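Local coordinates for beta sliding clamp (Bartonella birtlesii LL-WM9, PDB 6PTR), which probably tethers DNA polymerases and other proteins to DNA as a ring-shaped head-to-tail homodimer, giving replication its processivity, and is bound here to the antibiotic griselimycin, at residues K20-E30 and L52-E63; R181-Q192 and F256-P264. All blocks are in the same frame, centred on the assembly; numbering follows the deposited sequence. Where two conformers were deposited one is given.

How the contacts relate
Contacts 1 and 2 lie on opposite sides of the chain's centre, their own centres 30 Å apart and their nearest atoms about 15 Å apart, so they do not touch. Each involves a β-hairpin at the same place in a sheet of the same strand order, with matching turns, T55-D56 and T185-D186, in which the aspartate OD1 collects two backbone N-H groups. The faces used differ. In contact 1 helix 15-26 packs on the side that carries A54; in contact 2 the loop F256-P264 lies on the side of T185, while helix 142-152 packs on the other face of the hairpin, on L182 and A191. The bound griselimycin touches both the hairpin and the loop of contact 2, not contact 1.

Contact 1: K20-E30 and L52-E63; sequences KSLGRVHRVVE and LKATDLDLEVTE. With EDO (1,2-ethanediol), chain Q.
The carboxylate of E63 meets S21 above its plane: S21 OG donates to E63 OE1 at 2.7 Å from 59° out of that plane. The guanidinium of R24 is turned obliquely to the carboxylate, and NH1 makes only a long salt bridge to E63 OE1 (3.7 Å); its NH2 pairs with E223 instead. A long acid suits this site because E63, extended with CG anti to its backbone N (chi1 -169°), spans from the strand to the helix. Beyond this polar end the interface is aliphatic. V25 CG2 rests on L52 CB at 4.0 Å, the two side chains at about a right angle, and A54 is small enough for its CB to come within 3.4 Å of V25 O. V28 straddles the hairpin: CG1 lies 3.8 Å from T55 CA, while CG2 faces L59 CD2 at 4.1 Å. At the far end the carboxylates of E30 and D56 approach each other, yet K212 forms salt bridges with both and probably offsets their repulsion. The helical part, 20-26, runs nearly antiparallel to strand 59-63 (172°) and, with the turn that follows it, covers the hairpin, the helix-on-antiparallel-sheet packing of the DNA-clamp fold.

Contact 2: R181-Q192 and F256-P264; sequences RLVATDGHRLAQ and FPDYQRVIP
Y259 is wedged against the hairpin by its ring. V183 CG2 sits over one face in a CH-pi contact, 3.8 Å from the centroid and 19° off the normal, while Q192 OE1 lies at the ring edge, 3.4 Å from Y259 CE1, amide and ring planes almost perpendicular. At the hydroxyl end R181 NH1 donates a nearly straight bond (170°) to Y259 OH at 3.1 Å, within the guanidinium plane; H171 also bonds this hydroxyl, and D194 holds R181 NE by a salt bridge. Tyrosine suits the place by offering a flat apolar face to valine and a polar tip to arginine. Its CG lies between the backbone N and the carbonyl carbon (chi1 67°), which turns the ring over the strands. Beside it, F256 CE2 packs on V183 CG1 at 3.9 Å. Here the linker between the central and C-terminal domains crosses the hairpin, forming the peptide-binding pocket of β clamps: T185, L190 and V262 pack on apolar side chains of the bound peptide, and G187 and D258 bond it through their backbones. L190 CD1 meets V262 CG2 at 3.9 Å. I263 CD1 abuts Q192 OE1 at 3.1 Å and lies farther from L190 CD2. The loose, solvent side is at Q260, an exposed residue that buries little here; long and polar, it suits water yet reaches back for a weak NE2 bond to Y259 OH.

Contact 1: K20-E30 and L52-E63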
loop_
_atom_site.group_PDB
_atom_site.type_symbol
_atom_site.label_atom_id
_atom_site.label_comp_id
_atom_site.label_asym_id
_atom_site.label_seq_id
_atom_site.Cartn_x
_atom_site.Cartn_y
_atom_site.Cartn_z
ATOM N N LYS C 20 -18.280 6.636 -11.142
ATOM C CA LYS C 20 -17.357 6.456 -12.255
ATOM C C LYS C 20 -16.911 7.794 -12.822
ATOM O O LYS C 20 -15.716 8.010 -13.053
ATOM C CB LYS C 20 -18.002 5.606 -13.351
ATOM C CG LYS C 20 -17.025 5.273 -14.475
ATOM C CD LYS C 20 -17.595 4.260 -15.457
ATOM C CE LYS C 20 -16.539 3.815 -16.468
ATOM N NZ LYS C 20 -15.514 2.907 -15.873
ATOM N N SER C 21 -17.856 8.714 -13.041
ATOM C CA SER C 21 -17.504 10.008 -13.615
ATOM C C SER C 21 -16.661 10.823 -12.645
ATOM O O SER C 21 -15.632 11.396 -13.031
ATOM C CB SER C 21 -18.769 10.777 -14.017
ATOM O OG SER C 21 -19.531 10.045 -14.976
ATOM N N LEU C 22 -17.066 10.863 -11.371
ATOM C CA LEU C 22 -16.282 11.555 -10.357
ATOM C C LEU C 22 -14.875 10.980 -10.263
ATOM O O LEU C 22 -13.912 11.723 -10.060
ATOM C CB LEU C 22 -16.978 11.461 -8.997
ATOM C CG LEU C 22 -16.469 12.331 -7.854
ATOM C CD1 LEU C 22 -16.440 13.806 -8.246
ATOM C CD2 LEU C 22 -17.344 12.109 -6.625
ATOM N N GLY C 23 -14.739 9.658 -10.390
ATOM C CA GLY C 23 -13.422 9.062 -10.334
ATOM C C GLY C 23 -12.517 9.567 -11.435
ATOM O O GLY C 23 -11.304 9.692 -11.241
ATOM N N ARG C 24 -13.097 9.901 -12.588
ATOM C CA ARG C 24 -12.299 10.378 -13.706
ATOM C C ARG C 24 -11.807 11.804 -13.505
ATOM O O ARG C 24 -10.791 12.181 -14.097
ATOM C CB ARG C 24 -13.101 10.264 -15.002
ATOM C CG ARG C 24 -13.222 8.810 -15.503
ATOM C CD ARG C 24 -14.141 8.675 -16.719
ATOM N NE ARG C 24 -14.125 7.348 -17.324
ATOM C CZ ARG C 24 -14.855 7.004 -18.380
ATOM N NH1 ARG C 24 -15.674 7.886 -18.939
ATOM N NH2 ARG C 24 -14.768 5.779 -18.881
ATOM N N VAL C 25 -12.492 12.620 -12.696
ATOM C CA VAL C 25 -12.115 14.032 -12.639
ATOM C C VAL C 25 -11.367 14.367 -11.354
ATOM O O VAL C 25 -10.454 15.202 -11.358
ATOM C CB VAL C 25 -13.339 14.955 -12.801
ATOM C CG1 VAL C 25 -14.105 14.582 -14.056
ATOM C CG2 VAL C 25 -14.224 14.874 -11.600
ATOM N N HIS C 26 -11.709 13.688 -10.260
ATOM C CA HIS C 26 -11.247 14.130 -8.950
ATOM C C HIS C 26 -9.738 14.011 -8.792
ATOM O O HIS C 26 -9.144 14.790 -8.041
ATOM C CB HIS C 26 -11.976 13.354 -7.836
ATOM C CG HIS C 26 -11.343 12.051 -7.470
ATOM N ND1 HIS C 26 -11.470 10.911 -8.238
ATOM C CD2 HIS C 26 -10.599 11.695 -6.395
ATOM C CE1 HIS C 26 -10.813 9.918 -7.664
ATOM N NE2 HIS C 26 -10.271 10.368 -6.547
ATOM N N ARG C 27 -9.095 13.058 -9.473
ATOM C CA ARG C 27 -7.670 12.857 -9.238
ATOM C C ARG C 27 -6.803 13.995 -9.776
ATOM O O ARG C 27 -5.600 14.017 -9.493
ATOM C CB ARG C 27 -7.204 11.516 -9.829
ATOM C CG ARG C 27 -8.113 10.871 -10.878
ATOM C CD ARG C 27 -7.575 9.476 -11.283
ATOM N NE ARG C 27 -7.971 9.074 -12.636
ATOM C CZ ARG C 27 -8.767 8.046 -12.925
ATOM N NH1 ARG C 27 -9.262 7.288 -11.953
ATOM N NH2 ARG C 27 -9.063 7.769 -14.191
ATOM N N VAL C 28 -7.379 14.934 -10.528
ATOM C CA VAL C 28 -6.638 16.092 -11.007
ATOM C C VAL C 28 -6.363 17.051 -9.860
ATOM O O VAL C 28 -5.357 17.778 -9.859
ATOM C CB VAL C 28 -7.439 16.737 -12.156
ATOM C CG1 VAL C 28 -7.077 18.192 -12.356
ATOM C CG2 VAL C 28 -7.170 15.946 -13.402
ATOM N N VAL C 29 -7.221 17.028 -8.844
ATOM C CA VAL C 29 -7.038 17.875 -7.679
ATOM C C VAL C 29 -5.785 17.446 -6.932
ATOM O O VAL C 29 -5.562 16.255 -6.675
ATOM C CB VAL C 29 -8.288 17.809 -6.789
ATOM C CG1 VAL C 29 -8.044 18.542 -5.484
ATOM C CG2 VAL C 29 -9.479 18.377 -7.534
ATOM N N GLU C 30 -4.941 18.414 -6.598
ATOM C CA GLU C 30 -3.768 18.124 -5.793
ATOM C C GLU C 30 -4.161 18.083 -4.321
ATOM O O GLU C 30 -4.896 18.948 -3.836
ATOM C CB GLU C 30 -2.685 19.178 -6.032
ATOM C CG GLU C 30 -1.250 18.666 -5.902
ATOM C CD GLU C 30 -0.796 17.837 -7.099
ATOM O OE1 GLU C 30 -0.247 16.737 -6.878
ATOM O OE2 GLU C 30 -0.981 18.280 -8.256
ATOM N N LEU C 52 -18.961 17.406 -14.708
ATOM C CA LEU C 52 -18.008 17.523 -13.609
ATOM C C LEU C 52 -16.734 18.138 -14.161
ATOM O O LEU C 52 -16.272 17.737 -15.227
ATOM C CB LEU C 52 -17.698 16.151 -12.997
ATOM C CG LEU C 52 -18.931 15.362 -12.541
ATOM C CD1 LEU C 52 -18.539 14.013 -11.981
ATOM C CD2 LEU C 52 -19.746 16.181 -11.529
ATOM N N LYS C 53 -16.160 19.109 -13.444
ATOM C CA LYS C 53 -14.929 19.755 -13.900
ATOM C C LYS C 53 -13.975 19.859 -12.717
ATOM O O LYS C 53 -14.398 20.215 -11.616
ATOM C CB LYS C 53 -15.224 21.157 -14.465
ATOM C CG LYS C 53 -14.010 21.914 -15.024
ATOM C CD LYS C 53 -14.348 23.366 -15.466
ATOM C CE LYS C 53 -15.091 23.429 -16.771
ATOM N NZ LYS C 53 -15.189 24.848 -17.253
ATOM N N ALA C 54 -12.695 19.536 -12.936
ATOM C CA ALA C 54 -11.668 19.782 -11.928
ATOM C C ALA C 54 -10.456 20.373 -12.630
ATOM O O ALA C 54 -10.260 20.150 -13.822
ATOM C CB ALA C 54 -11.254 18.494 -11.177
ATOM N N THR C 55 -9.634 21.122 -11.886
ATOM C CA THR C 55 -8.483 21.770 -12.508
ATOM C C THR C 55 -7.431 22.007 -11.437
ATOM O O THR C 55 -7.748 22.130 -10.253
ATOM C CB THR C 55 -8.839 23.110 -13.184
ATOM O OG1 THR C 55 -7.687 23.630 -13.868
ATOM C CG2 THR C 55 -9.274 24.139 -12.153
ATOM N N ASP C 56 -6.168 22.027 -11.854
ATOM C CA ASP C 56 -5.122 22.580 -11.008
ATOM C C ASP C 56 -4.509 23.843 -11.613
ATOM O O ASP C 56 -3.416 24.251 -11.206
ATOM C CB ASP C 56 -4.052 21.523 -10.724
ATOM C CG ASP C 56 -3.249 21.133 -11.958
ATOM O OD1 ASP C 56 -3.399 21.746 -13.030
ATOM O OD2 ASP C 56 -2.441 20.189 -11.829
ATOM N N LEU C 57 -5.200 24.453 -12.579
ATOM C CA LEU C 57 -4.819 25.639 -13.358
ATOM C C LEU C 57 -3.872 25.309 -14.508
ATOM O O LEU C 57 -3.773 26.094 -15.460
ATOM C CB LEU C 57 -4.201 26.739 -12.477
ATOM C CG LEU C 57 -5.114 27.275 -11.370
ATOM C CD1 LEU C 57 -4.403 28.373 -10.594
ATOM C CD2 LEU C 57 -6.426 27.762 -11.961
ATOM N N ASP C 58 -3.172 24.177 -14.450
ATOM C CA ASP C 58 -2.353 23.737 -15.582
ATOM C C ASP C 58 -3.067 22.701 -16.439
ATOM O O ASP C 58 -2.924 22.699 -17.663
ATOM C CB ASP C 58 -1.025 23.144 -15.100
ATOM C CG ASP C 58 -0.138 24.171 -14.434
ATOM O OD1 ASP C 58 -0.236 25.355 -14.801
ATOM O OD2 ASP C 58 0.648 23.788 -13.543
ATOM N N LEU C 59 -3.833 21.842 -15.797
ATOM C CA LEU C 59 -4.586 20.770 -16.431
ATOM C C LEU C 59 -6.028 20.878 -15.973
ATOM O O LEU C 59 -6.295 21.055 -14.784
ATOM C CB LEU C 59 -4.024 19.397 -16.029
ATOM C CG LEU C 59 -4.739 18.134 -16.529
ATOM C CD1 LEU C 59 -4.723 18.076 -18.058
ATOM C CD2 LEU C 59 -4.040 16.887 -15.927
ATOM N N GLU C 60 -6.954 20.747 -16.910
ATOM C CA GLU C 60 -8.386 20.733 -16.609
ATOM C C GLU C 60 -8.991 19.472 -17.197
ATOM O O GLU C 60 -8.621 19.072 -18.296
ATOM C CB GLU C 60 -9.076 21.958 -17.215
ATOM C CG GLU C 60 -10.585 22.028 -17.042
ATOM C CD GLU C 60 -11.186 23.094 -17.937
ATOM O OE1 GLU C 60 -11.488 22.787 -19.112
ATOM O OE2 GLU C 60 -11.316 24.244 -17.478
ATOM N N VAL C 61 -9.908 18.835 -16.467
ATOM C CA VAL C 61 -10.610 17.653 -16.953
ATOM C C VAL C 61 -12.100 17.872 -16.759
ATOM O O VAL C 61 -12.525 18.397 -15.726
ATOM C CB VAL C 61 -10.154 16.374 -16.229
ATOM C CG1 VAL C 61 -10.848 15.140 -16.810
ATOM C CG2 VAL C 61 -8.648 16.235 -16.346
ATOM N N THR C 62 -12.887 17.492 -17.756
ATOM C CA THR C 62 -14.336 17.507 -17.622
ATOM C C THR C 62 -14.877 16.156 -18.050
ATOM O O THR C 62 -14.339 15.521 -18.953
ATOM C CB THR C 62 -14.979 18.594 -18.466
ATOM O OG1 THR C 62 -14.770 18.309 -19.856
ATOM C CG2 THR C 62 -14.382 19.975 -18.121
ATOM N N GLU C 63 -15.940 15.716 -17.391
ATOM C CA GLU C 63 -16.690 14.573 -17.880
ATOM C C GLU C 63 -18.158 14.895 -17.719
ATOM O O GLU C 63 -18.544 15.545 -16.748
ATOM C CB GLU C 63 -16.400 13.276 -17.143
ATOM C CG GLU C 63 -17.046 12.104 -17.941
ATOM C CD GLU C 63 -17.098 10.855 -17.163
ATOM O OE1 GLU C 63 -18.079 10.094 -17.292
ATOM O OE2 GLU C 63 -16.149 10.648 -16.396
HETATM C C1 EDO Q . -5.729 24.598 -18.841
HETATM O O1 EDO Q . -5.018 25.803 -18.528
HETATM C C2 EDO Q . -7.178 24.762 -18.405
HETATM O O2 EDO Q . -7.966 25.232 -19.505
HETATM O O HOH W 1 -6.365 21.223 -7.801
#

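Contact 2: R181-Q192 and F256-P264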
loop_
_atom_site.group_PDB
_atom_site.type_symbol
_atom_site.label_atom_id
_atom_site.label_comp_id
_atom_site.label_asym_id
_atom_site.label_seq_id
_atom_site.Cartn_x
_atom_site.Cartn_y
_atom_site.Cartn_z
ATOM N N ARG C 181 5.747 11.504 -33.985
ATOM C CA ARG C 181 6.726 10.909 -33.093
ATOM C C ARG C 181 6.544 11.449 -31.688
ATOM O O ARG C 181 6.210 12.624 -31.495
ATOM C CB ARG C 181 8.167 11.185 -33.588
ATOM C CG ARG C 181 9.267 10.705 -32.652
ATOM C CD ARG C 181 10.627 10.925 -33.355
ATOM N NE ARG C 181 10.897 9.950 -34.423
ATOM C CZ ARG C 181 11.940 10.015 -35.243
ATOM N NH1 ARG C 181 12.803 11.026 -35.144
ATOM N NH2 ARG C 181 12.121 9.079 -36.168
ATOM N N LEU C 182 6.750 10.583 -30.708
ATOM C CA LEU C 182 6.824 10.971 -29.312
ATOM C C LEU C 182 8.176 10.540 -28.791
ATOM O O LEU C 182 8.582 9.405 -29.042
ATOM C CB LEU C 182 5.743 10.302 -28.454
ATOM C CG LEU C 182 4.302 10.798 -28.602
ATOM C CD1 LEU C 182 3.755 10.517 -29.969
ATOM C CD2 LEU C 182 3.451 10.113 -27.542
ATOM N N VAL C 183 8.853 11.451 -28.083
ATOM C CA VAL C 183 10.134 11.182 -27.430
ATOM C C VAL C 183 10.042 11.611 -25.975
ATOM O O VAL C 183 9.517 12.689 -25.651
ATOM C CB VAL C 183 11.308 11.895 -28.135
ATOM C CG1 VAL C 183 12.608 11.742 -27.303
ATOM C CG2 VAL C 183 11.526 11.327 -29.537
ATOM N N ALA C 184 10.594 10.785 -25.083
ATOM C CA ALA C 184 10.757 11.180 -23.696
ATOM C C ALA C 184 12.144 10.769 -23.232
ATOM O O ALA C 184 12.674 9.734 -23.641
ATOM C CB ALA C 184 9.707 10.524 -22.769
ATOM N N THR C 185 12.703 11.568 -22.348
ATOM C CA THR C 185 13.997 11.217 -21.791
ATOM C C THR C 185 14.143 11.875 -20.432
ATOM O O THR C 185 13.532 12.905 -20.141
ATOM C CB THR C 185 15.119 11.646 -22.736
ATOM O OG1 THR C 185 16.386 11.210 -22.208
ATOM C CG2 THR C 185 15.145 13.153 -22.860
ATOM N N ASP C 186 14.981 11.264 -19.599
ATOM C CA ASP C 186 15.384 11.848 -18.333
ATOM C C ASP C 186 16.889 12.105 -18.287
ATOM O O ASP C 186 17.431 12.343 -17.206
ATOM C CB ASP C 186 14.945 10.938 -17.182
ATOM C CG ASP C 186 15.622 9.577 -17.204
ATOM O OD1 ASP C 186 16.452 9.304 -18.106
ATOM O OD2 ASP C 186 15.305 8.775 -16.306
ATOM N N GLY C 187 17.569 12.048 -19.432
ATOM C CA GLY C 187 18.999 12.211 -19.513
ATOM C C GLY C 187 19.781 10.923 -19.364
ATOM O O GLY C 187 21.008 10.934 -19.545
ATOM N N HIS C 188 19.109 9.817 -19.033
ATOM C CA HIS C 188 19.769 8.522 -18.884
ATOM C C HIS C 188 19.105 7.485 -19.773
ATOM O O HIS C 188 19.792 6.709 -20.440
ATOM C CB HIS C 188 19.728 8.082 -17.422
ATOM C CG HIS C 188 20.507 8.994 -16.534
ATOM N ND1 HIS C 188 19.908 9.953 -15.749
ATOM C CD2 HIS C 188 21.841 9.139 -16.360
ATOM C CE1 HIS C 188 20.844 10.627 -15.098
ATOM N NE2 HIS C 188 22.024 10.147 -15.446
ATOM N N ARG C 189 17.770 7.448 -19.729
ATOM C CA ARG C 189 16.928 6.629 -20.593
ATOM C C ARG C 189 16.314 7.537 -21.652
ATOM O O ARG C 189 16.004 8.698 -21.377
ATOM C CB ARG C 189 15.794 5.958 -19.789
ATOM C CG ARG C 189 16.229 5.202 -18.527
ATOM C CD ARG C 189 15.033 4.864 -17.639
ATOM N NE ARG C 189 14.556 6.029 -16.896
ATOM C CZ ARG C 189 13.542 6.001 -16.036
ATOM N NH1 ARG C 189 12.897 4.867 -15.801
ATOM N NH2 ARG C 189 13.165 7.111 -15.419
ATOM N N LEU C 190 16.123 7.011 -22.856
ATOM C CA LEU C 190 15.340 7.748 -23.843
ATOM C C LEU C 190 14.436 6.763 -24.554
ATOM O O LEU C 190 14.850 5.636 -24.840
ATOM C CB LEU C 190 16.215 8.474 -24.878
ATOM C CG LEU C 190 15.444 9.201 -25.994
ATOM C CD1 LEU C 190 16.160 10.507 -26.370
ATOM C CD2 LEU C 190 15.272 8.342 -27.221
ATOM N N ALA C 191 13.201 7.194 -24.842
ATOM C CA ALA C 191 12.266 6.372 -25.588
ATOM C C ALA C 191 11.784 7.165 -26.794
ATOM O O ALA C 191 11.516 8.363 -26.680
ATOM C CB ALA C 191 11.045 5.952 -24.717
ATOM N N GLN C 192 11.712 6.498 -27.946
ATOM C CA GLN C 192 11.249 7.102 -29.187
ATOM C C GLN C 192 10.262 6.166 -29.852
ATOM O O GLN C 192 10.583 4.997 -30.089
ATOM C CB GLN C 192 12.422 7.366 -30.145
ATOM C CG GLN C 192 11.964 7.920 -31.484
ATOM C CD GLN C 192 13.118 8.127 -32.459
ATOM O OE1 GLN C 192 13.796 9.137 -32.414
ATOM N NE2 GLN C 192 13.329 7.169 -33.350
ATOM N N PHE C 256 12.620 21.542 -26.430
ATOM C CA PHE C 256 13.129 20.194 -26.176
ATOM C C PHE C 256 14.514 20.018 -26.810
ATOM O O PHE C 256 14.801 20.594 -27.863
ATOM C CB PHE C 256 12.142 19.166 -26.736
ATOM C CG PHE C 256 12.277 17.794 -26.148
ATOM C CD1 PHE C 256 11.785 17.529 -24.881
ATOM C CD2 PHE C 256 12.905 16.766 -26.855
ATOM C CE1 PHE C 256 11.900 16.262 -24.314
ATOM C CE2 PHE C 256 13.008 15.491 -26.304
ATOM C CZ PHE C 256 12.494 15.246 -25.016
ATOM N N PRO C 257 15.406 19.236 -26.184
ATOM C CA PRO C 257 16.753 19.064 -26.753
ATOM C C PRO C 257 16.746 18.375 -28.110
ATOM O O PRO C 257 15.774 17.741 -28.523
ATOM C CB PRO C 257 17.494 18.202 -25.712
ATOM C CG PRO C 257 16.734 18.421 -24.419
ATOM C CD PRO C 257 15.283 18.657 -24.830
ATOM N N ASP C 258 17.882 18.514 -28.798
ATOM C CA ASP C 258 18.121 17.914 -30.113
ATOM C C ASP C 258 18.431 16.433 -29.893
ATOM O O ASP C 258 19.564 15.962 -30.011
ATOM C CB ASP C 258 19.243 18.668 -30.812
ATOM C CG ASP C 258 19.499 18.192 -32.232
ATOM O OD1 ASP C 258 18.755 17.333 -32.738
ATOM O OD2 ASP C 258 20.468 18.703 -32.825
ATOM N N TYR C 259 17.366 15.693 -29.550
ATOM C CA TYR C 259 17.496 14.316 -29.081
ATOM C C TYR C 259 18.048 13.379 -30.143
ATOM O O TYR C 259 18.588 12.329 -29.794
ATOM C CB TYR C 259 16.137 13.782 -28.587
ATOM C CG TYR C 259 15.171 13.656 -29.737
ATOM C CD1 TYR C 259 15.132 12.490 -30.506
ATOM C CD2 TYR C 259 14.366 14.724 -30.113
ATOM C CE1 TYR C 259 14.307 12.388 -31.607
ATOM C CE2 TYR C 259 13.524 14.624 -31.229
ATOM C CZ TYR C 259 13.512 13.463 -31.962
ATOM O OH TYR C 259 12.719 13.336 -33.071
ATOM N N GLN C 260 17.908 13.706 -31.434
ATOM C CA GLN C 260 18.438 12.817 -32.464
ATOM C C GLN C 260 19.946 12.662 -32.338
ATOM O O GLN C 260 20.491 11.644 -32.766
ATOM C CB GLN C 260 18.061 13.322 -33.859
ATOM C CG GLN C 260 16.557 13.249 -34.081
ATOM C CD GLN C 260 16.127 13.775 -35.438
ATOM O OE1 GLN C 260 16.936 13.899 -36.352
ATOM N NE2 GLN C 260 14.845 14.075 -35.573
ATOM N N ARG C 261 20.620 13.614 -31.701
ATOM C CA ARG C 261 22.059 13.485 -31.555
ATOM C C ARG C 261 22.453 12.316 -30.665
ATOM O O ARG C 261 23.600 11.863 -30.748
ATOM C CB ARG C 261 22.642 14.768 -30.980
ATOM C CG ARG C 261 22.486 15.966 -31.880
ATOM C CD ARG C 261 23.471 17.022 -31.465
ATOM N NE ARG C 261 23.099 18.333 -31.980
ATOM C CZ ARG C 261 23.950 19.344 -32.036
ATOM N NH1 ARG C 261 25.188 19.160 -31.606
ATOM N NH2 ARG C 261 23.566 20.522 -32.506
ATOM N N VAL C 262 21.556 11.828 -29.798
ATOM C CA VAL C 262 21.964 10.784 -28.852
ATOM C C VAL C 262 21.600 9.381 -29.300
ATOM O O VAL C 262 21.992 8.414 -28.631
ATOM C CB VAL C 262 21.406 11.013 -27.433
ATOM C CG1 VAL C 262 21.621 12.443 -27.015
ATOM C CG2 VAL C 262 19.929 10.619 -27.316
ATOM N N ILE C 263 20.887 9.227 -30.408
ATOM C CA ILE C 263 20.434 7.897 -30.797
ATOM C C ILE C 263 21.539 7.246 -31.608
ATOM O O ILE C 263 21.861 7.705 -32.712
ATOM C CB ILE C 263 19.094 7.977 -31.563
ATOM C CG1 ILE C 263 18.031 8.589 -30.647
ATOM C CG2 ILE C 263 18.678 6.604 -32.053
ATOM C CD1 ILE C 263 16.668 8.706 -31.264
ATOM N N PRO C 264 22.195 6.216 -31.086
ATOM C CA PRO C 264 23.378 5.681 -31.762
ATOM C C PRO C 264 22.940 4.752 -32.881
ATOM O O PRO C 264 22.480 3.633 -32.641
ATOM C CB PRO C 264 24.111 4.932 -30.636
ATOM C CG PRO C 264 23.050 4.491 -29.718
ATOM C CD PRO C 264 21.889 5.485 -29.839
#